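Local coordinates for protein peptide amidase (Stenotrophomonas maltophilia, PDB 1M22) that probably hydrolyses amide bonds as a peptide amidase of the amidase signature family, using a serine nucleophile with a second serine and a lysine, at residues T11-L16 / G76-I81; A234-T239 / D261-L266. All coordinates share one frame; numbering follows the deposited sequence.

Contact 1: residues T11-L16 / G76-I81; sequences TDVADL and GPLHGI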
loop_
_atom_site.group_PDB
_atom_site.type_symbol
_atom_site.label_atom_id
_atom_site.label_comp_id
_atom_site.label_asym_id
_atom_site.label_seq_id
_atom_site.Cartn_x
_atom_site.Cartn_y
_atom_site.Cartn_z
ATOM N N THR A 11 -4.931 -15.152 11.142
ATOM C CA THR A 11 -4.019 -16.266 10.895
ATOM C C THR A 11 -2.981 -15.900 9.838
ATOM O O THR A 11 -3.328 -15.513 8.722
ATOM C CB THR A 11 -4.789 -17.519 10.439
ATOM O OG1 THR A 11 -5.825 -17.808 11.387
ATOM C CG2 THR A 11 -3.852 -18.717 10.352
ATOM N N ASP A 12 -1.707 -16.027 10.201
ATOM C CA ASP A 12 -0.603 -15.697 9.303
ATOM C C ASP A 12 -0.500 -16.611 8.091
ATOM O O ASP A 12 -0.955 -17.756 8.108
ATOM C CB ASP A 12 0.732 -15.735 10.055
ATOM C CG ASP A 12 0.834 -14.666 11.120
ATOM O OD1 ASP A 12 0.591 -13.487 10.800
ATOM O OD2 ASP A 12 1.165 -15.005 12.276
ATOM N N VAL A 13 0.121 -16.090 7.040
ATOM C CA VAL A 13 0.318 -16.832 5.805
ATOM C C VAL A 13 1.037 -18.156 6.057
ATOM O O VAL A 13 0.628 -19.196 5.543
ATOM C CB VAL A 13 1.134 -15.995 4.790
ATOM C CG1 VAL A 13 1.514 -16.844 3.588
ATOM C CG2 VAL A 13 0.316 -14.787 4.346
ATOM N N ALA A 14 2.101 -18.118 6.853
ATOM C CA ALA A 14 2.869 -19.325 7.143
ATOM C C ALA A 14 2.023 -20.374 7.855
ATOM O O ALA A 14 2.207 -21.572 7.647
ATOM C CB ALA A 14 4.087 -18.980 7.984
ATOM N N ASP A 15 1.103 -19.926 8.700
ATOM C CA ASP A 15 0.243 -20.854 9.422
ATOM C C ASP A 15 -0.802 -21.451 8.486
ATOM O O ASP A 15 -1.083 -22.647 8.547
ATOM C CB ASP A 15 -0.425 -20.153 10.607
ATOM C CG ASP A 15 0.559 -19.832 11.716
ATOM O OD1 ASP A 15 1.179 -20.775 12.251
ATOM O OD2 ASP A 15 0.717 -18.640 12.051
ATOM N N LEU A 16 -1.379 -20.627 7.617
ATOM C CA LEU A 16 -2.365 -21.125 6.663
ATOM C C LEU A 16 -1.676 -22.146 5.761
ATOM O O LEU A 16 -2.245 -23.192 5.437
ATOM C CB LEU A 16 -2.925 -19.976 5.818
ATOM C CG LEU A 16 -3.807 -18.964 6.556
ATOM C CD1 LEU A 16 -4.119 -17.793 5.633
ATOM C CD2 LEU A 16 -5.095 -19.633 7.037
ATOM N N GLY A 76 5.393 -22.890 -3.741
ATOM C CA GLY A 76 6.119 -22.118 -2.751
ATOM C C GLY A 76 5.271 -21.710 -1.561
ATOM O O GLY A 76 4.147 -22.189 -1.399
ATOM N N PRO A 77 5.785 -20.805 -0.714
ATOM C CA PRO A 77 5.108 -20.307 0.488
ATOM C C PRO A 77 3.700 -19.746 0.297
ATOM O O PRO A 77 2.897 -19.762 1.230
ATOM C CB PRO A 77 6.069 -19.240 1.009
ATOM C CG PRO A 77 7.401 -19.727 0.544
ATOM C CD PRO A 77 7.111 -20.179 -0.859
ATOM N N LEU A 78 3.400 -19.247 -0.898
ATOM C CA LEU A 78 2.085 -18.667 -1.155
ATOM C C LEU A 78 1.115 -19.580 -1.900
ATOM O O LEU A 78 0.035 -19.143 -2.301
ATOM C CB LEU A 78 2.229 -17.358 -1.941
ATOM C CG LEU A 78 3.042 -16.218 -1.318
ATOM C CD1 LEU A 78 2.960 -14.995 -2.218
ATOM C CD2 LEU A 78 2.513 -15.883 0.066
ATOM N N HIS A 79 1.482 -20.845 -2.071
ATOM C CA HIS A 79 0.629 -21.784 -2.791
ATOM C C HIS A 79 -0.755 -21.910 -2.157
ATOM O O HIS A 79 -0.892 -22.378 -1.025
ATOM C CB HIS A 79 1.294 -23.161 -2.847
ATOM C CG HIS A 79 0.653 -24.100 -3.820
ATOM N ND1 HIS A 79 1.233 -24.428 -5.026
ATOM C CD2 HIS A 79 -0.529 -24.761 -3.778
ATOM C CE1 HIS A 79 0.439 -25.253 -5.685
ATOM N NE2 HIS A 79 -0.637 -25.471 -4.950
ATOM N N GLY A 80 -1.778 -21.491 -2.898
ATOM C CA GLY A 80 -3.145 -21.573 -2.409
ATOM C C GLY A 80 -3.623 -20.431 -1.526
ATOM O O GLY A 80 -4.755 -20.456 -1.055
ATOM N N ILE A 81 -2.776 -19.429 -1.305
ATOM C CA ILE A 81 -3.125 -18.284 -0.459
ATOM C C ILE A 81 -3.951 -17.239 -1.216
ATOM O O ILE A 81 -3.504 -16.710 -2.229
ATOM C CB ILE A 81 -1.845 -17.608 0.088
ATOM C CG1 ILE A 81 -1.068 -18.594 0.963
ATOM C CG2 ILE A 81 -2.203 -16.345 0.863
ATOM C CD1 ILE A 81 -1.786 -19.013 2.231
#
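Val13 and Leu16, three residues apart in the first turn of helix 13-21, pack against Leu78 and Ile81 in the loop that leads from helix 58-70 into strand 82-86 of the central sheet. That loop folds as two successive beta turns, type I from Gly76 to His79 and type II from Leu78 to Ile81, with Gly80 taking the positive phi that the second turn needs. Val13 reaches across with one branch: CG1 stands anti to the backbone N (chi1 172°) and lies 3.8 Å from Leu78 CD2, the two side chains crossing at a slant. Farther along the helix, Leu16 offers its CB rather than its branched end, 3.9 Å from Ile81 CD1, and the Leu16 side chain also touches Leu30 and Tyr34 of helix 27-43. Thus the longer branch of Ile81, just before the strand, reaches both: Ile81 CG1 faces Val13 CG1 at 4.1 Å, and CD1 lies by Leu16 CB and the Val13 carbonyl oxygen. Polar tethers flank the patch: Gln17 NE2 bonds to the carbonyl oxygens of Pro77 and His79, and Asp233 OD1 accepts from Val13 N at the helix start. Aliphatic side chains suit a buried face with no polar partner across it, so the segments meet through apolar packing that probably owes its stability to burial, with Gln17 of the same helix tying the loop by its two bonds.

Contact 2: residues A234-T239 / D261-L266; sequences AAAVLT and DYTARL
An Asx turn at Asp261 opens the 3-10 segment 262-265, and this short turn of chain packs along helix 231-241 through Ala235, Leu238 and Thr239. Ala235 suits the closest approach of the backbones, since its small CB lets the CA of Tyr262 come within 5.3 Å of the CA of Ala235; that methyl also meets Leu266 CD2. Tyr262 carries the apolar side. Leu238 CD2 stands 3.7 Å from the centroid of the Tyr262 ring and 4° off its normal, a CH-pi contact centred over one face. Leu238 gets there because its CG is anti to the backbone N (chi1 -169°), which carries the branched end out over the ring, and Leu208 touches both side chains. Ile474 of helix 470-484 also packs on Tyr262, and the rings of Tyr260 and Tyr262 meet edge-to-face.

Thr239 makes the polar link. Thr239 OG1 accepts a bond from Tyr262 N at 3.0 Å, bent to 142° at the hydrogen, and donates in turn to Ala235 O one helical turn back. Ala235 O therefore receives both the helical Thr239 N and the Thr239 hydroxyl, which arrive from opposite faces of its carbonyl plane. A threonine here serves the helix and the incoming chain with a single oxygen. Thr263 lays its CG2 methyl against Ala236, 3.9 Å from Ala236 CA, and turns its hydroxyl back to the Asx turn. Asp261 OD1 is thus gripped twice: Thr263 N approaches from above the carboxylate plane, whereas Thr263 OG1 donates to Asp261 OD1 from the syn side at 2.6 Å.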
loop_
_atom_site.group_PDB
_atom_site.type_symbol
_atom_site.label_atom_id
_atom_site.label_comp_id
_atom_site.label_asym_id
_atom_site.label_seq_id
_atom_site.Cartn_x
_atom_site.Cartn_y
_atom_site.Cartn_z
ATOM N N ALA A 234 3.672 -9.604 5.351
ATOM C CA ALA A 234 4.139 -8.602 4.399
ATOM C C ALA A 234 5.452 -9.046 3.760
ATOM O O ALA A 234 5.665 -8.849 2.559
ATOM C CB ALA A 234 4.326 -7.262 5.095
ATOM N N ALA A 235 6.330 -9.645 4.562
ATOM C CA ALA A 235 7.623 -10.117 4.074
ATOM C C ALA A 235 7.446 -11.242 3.060
ATOM O O ALA A 235 8.175 -11.313 2.071
ATOM C CB ALA A 235 8.491 -10.587 5.244
ATOM N N ALA A 236 6.475 -12.117 3.301
ATOM C CA ALA A 236 6.213 -13.219 2.381
ATOM C C ALA A 236 5.756 -12.671 1.032
ATOM O O ALA A 236 6.190 -13.135 -0.021
ATOM C CB ALA A 236 5.149 -14.142 2.960
ATOM N N VAL A 237 4.878 -11.675 1.063
ATOM C CA VAL A 237 4.396 -11.083 -0.175
ATOM C C VAL A 237 5.516 -10.361 -0.924
ATOM O O VAL A 237 5.642 -10.501 -2.143
ATOM C CB VAL A 237 3.234 -10.102 0.098
ATOM C CG1 VAL A 237 2.845 -9.385 -1.181
ATOM C CG2 VAL A 237 2.033 -10.865 0.641
ATOM N N LEU A 238 6.339 -9.604 -0.203
ATOM C CA LEU A 238 7.435 -8.878 -0.840
ATOM C C LEU A 238 8.380 -9.852 -1.538
ATOM O O LEU A 238 8.867 -9.586 -2.636
ATOM C CB LEU A 238 8.213 -8.047 0.189
ATOM C CG LEU A 238 9.214 -7.048 -0.410
ATOM C CD1 LEU A 238 8.458 -5.973 -1.183
ATOM C CD2 LEU A 238 10.045 -6.414 0.690
ATOM N N THR A 239 8.629 -10.992 -0.902
ATOM C CA THR A 239 9.511 -12.002 -1.469
ATOM C C THR A 239 9.006 -12.469 -2.835
ATOM O O THR A 239 9.791 -12.722 -3.747
ATOM C CB THR A 239 9.623 -13.218 -0.522
ATOM O OG1 THR A 239 10.209 -12.805 0.721
ATOM C CG2 THR A 239 10.485 -14.311 -1.145
ATOM N N ASP A 261 14.958 -14.002 0.215
ATOM C CA ASP A 261 13.838 -14.425 1.043
ATOM C C ASP A 261 13.746 -13.456 2.221
ATOM O O ASP A 261 14.501 -13.564 3.189
ATOM C CB ASP A 261 14.070 -15.856 1.541
ATOM C CG ASP A 261 12.992 -16.328 2.497
ATOM O OD1 ASP A 261 11.935 -15.670 2.584
ATOM O OD2 ASP A 261 13.204 -17.367 3.158
ATOM N N TYR A 262 12.821 -12.505 2.134
ATOM C CA TYR A 262 12.671 -11.523 3.198
ATOM C C TYR A 262 12.182 -12.124 4.513
ATOM O O TYR A 262 12.328 -11.502 5.561
ATOM C CB TYR A 262 11.741 -10.392 2.745
ATOM C CG TYR A 262 12.339 -9.530 1.655
ATOM C CD1 TYR A 262 13.259 -8.520 1.958
ATOM C CD2 TYR A 262 12.015 -9.747 0.317
ATOM C CE1 TYR A 262 13.839 -7.749 0.950
ATOM C CE2 TYR A 262 12.592 -8.987 -0.693
ATOM C CZ TYR A 262 13.502 -7.991 -0.373
ATOM O OH TYR A 262 14.079 -7.248 -1.382
ATOM N N THR A 263 11.618 -13.329 4.471
ATOM C CA THR A 263 11.155 -13.945 5.715
ATOM C C THR A 263 12.343 -14.380 6.572
ATOM O O THR A 263 12.191 -14.658 7.761
ATOM C CB THR A 263 10.223 -15.163 5.468
ATOM O OG1 THR A 263 10.965 -16.244 4.889
ATOM C CG2 THR A 263 9.080 -14.772 4.543
ATOM N N ALA A 264 13.527 -14.430 5.968
ATOM C CA ALA A 264 14.737 -14.791 6.699
ATOM C C ALA A 264 15.119 -13.640 7.632
ATOM O O ALA A 264 15.897 -13.816 8.569
ATOM C CB ALA A 264 15.881 -15.073 5.726
ATOM N N ARG A 265 14.561 -12.460 7.370
ATOM C CA ARG A 265 14.843 -11.275 8.174
ATOM C C ARG A 265 13.873 -11.099 9.340
ATOM O O ARG A 265 13.912 -10.084 10.040
ATOM C CB ARG A 265 14.820 -10.026 7.284
ATOM C CG ARG A 265 15.954 -9.959 6.260
ATOM C CD ARG A 265 17.265 -9.495 6.890
ATOM N NE ARG A 265 17.823 -10.463 7.832
ATOM C CZ ARG A 265 18.332 -11.641 7.482
ATOM N NH1 ARG A 265 18.358 -12.006 6.208
ATOM N NH2 ARG A 265 18.821 -12.453 8.409
ATOM N N LEU A 266 13.000 -12.080 9.551
ATOM C CA LEU A 266 12.049 -12.020 10.657
ATOM C C LEU A 266 12.800 -12.472 11.913
ATOM O O LEU A 266 12.601 -13.574 12.431
ATOM C CB LEU A 266 10.846 -12.922 10.368
ATOM C CG LEU A 266 10.069 -12.533 9.101
ATOM C CD1 LEU A 266 9.001 -13.574 8.817
ATOM C CD2 LEU A 266 9.447 -11.147 9.260
#

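In the fold
Both contacts set a piece of chain outside the long helices and strands, two beta turns in contact 1 and a 3-10 segment in contact 2, against a helix. They meet where Leu78 CD2 of contact 1 packs 4.3 Å from Ala236 CB of contact 2, their centres about 12 Å apart. Contact 1 is mostly buried and wholly aliphatic across its segments; contact 2 is partly buried and adds a CH-pi contact and a threonine hydroxyl that both accepts and donates, with its aspartate on the exposed side. Helix 231-241 belongs to contact 2, and its start also anchors the start of helix 13-21 in contact 1. Both lie away from the catalytic residues.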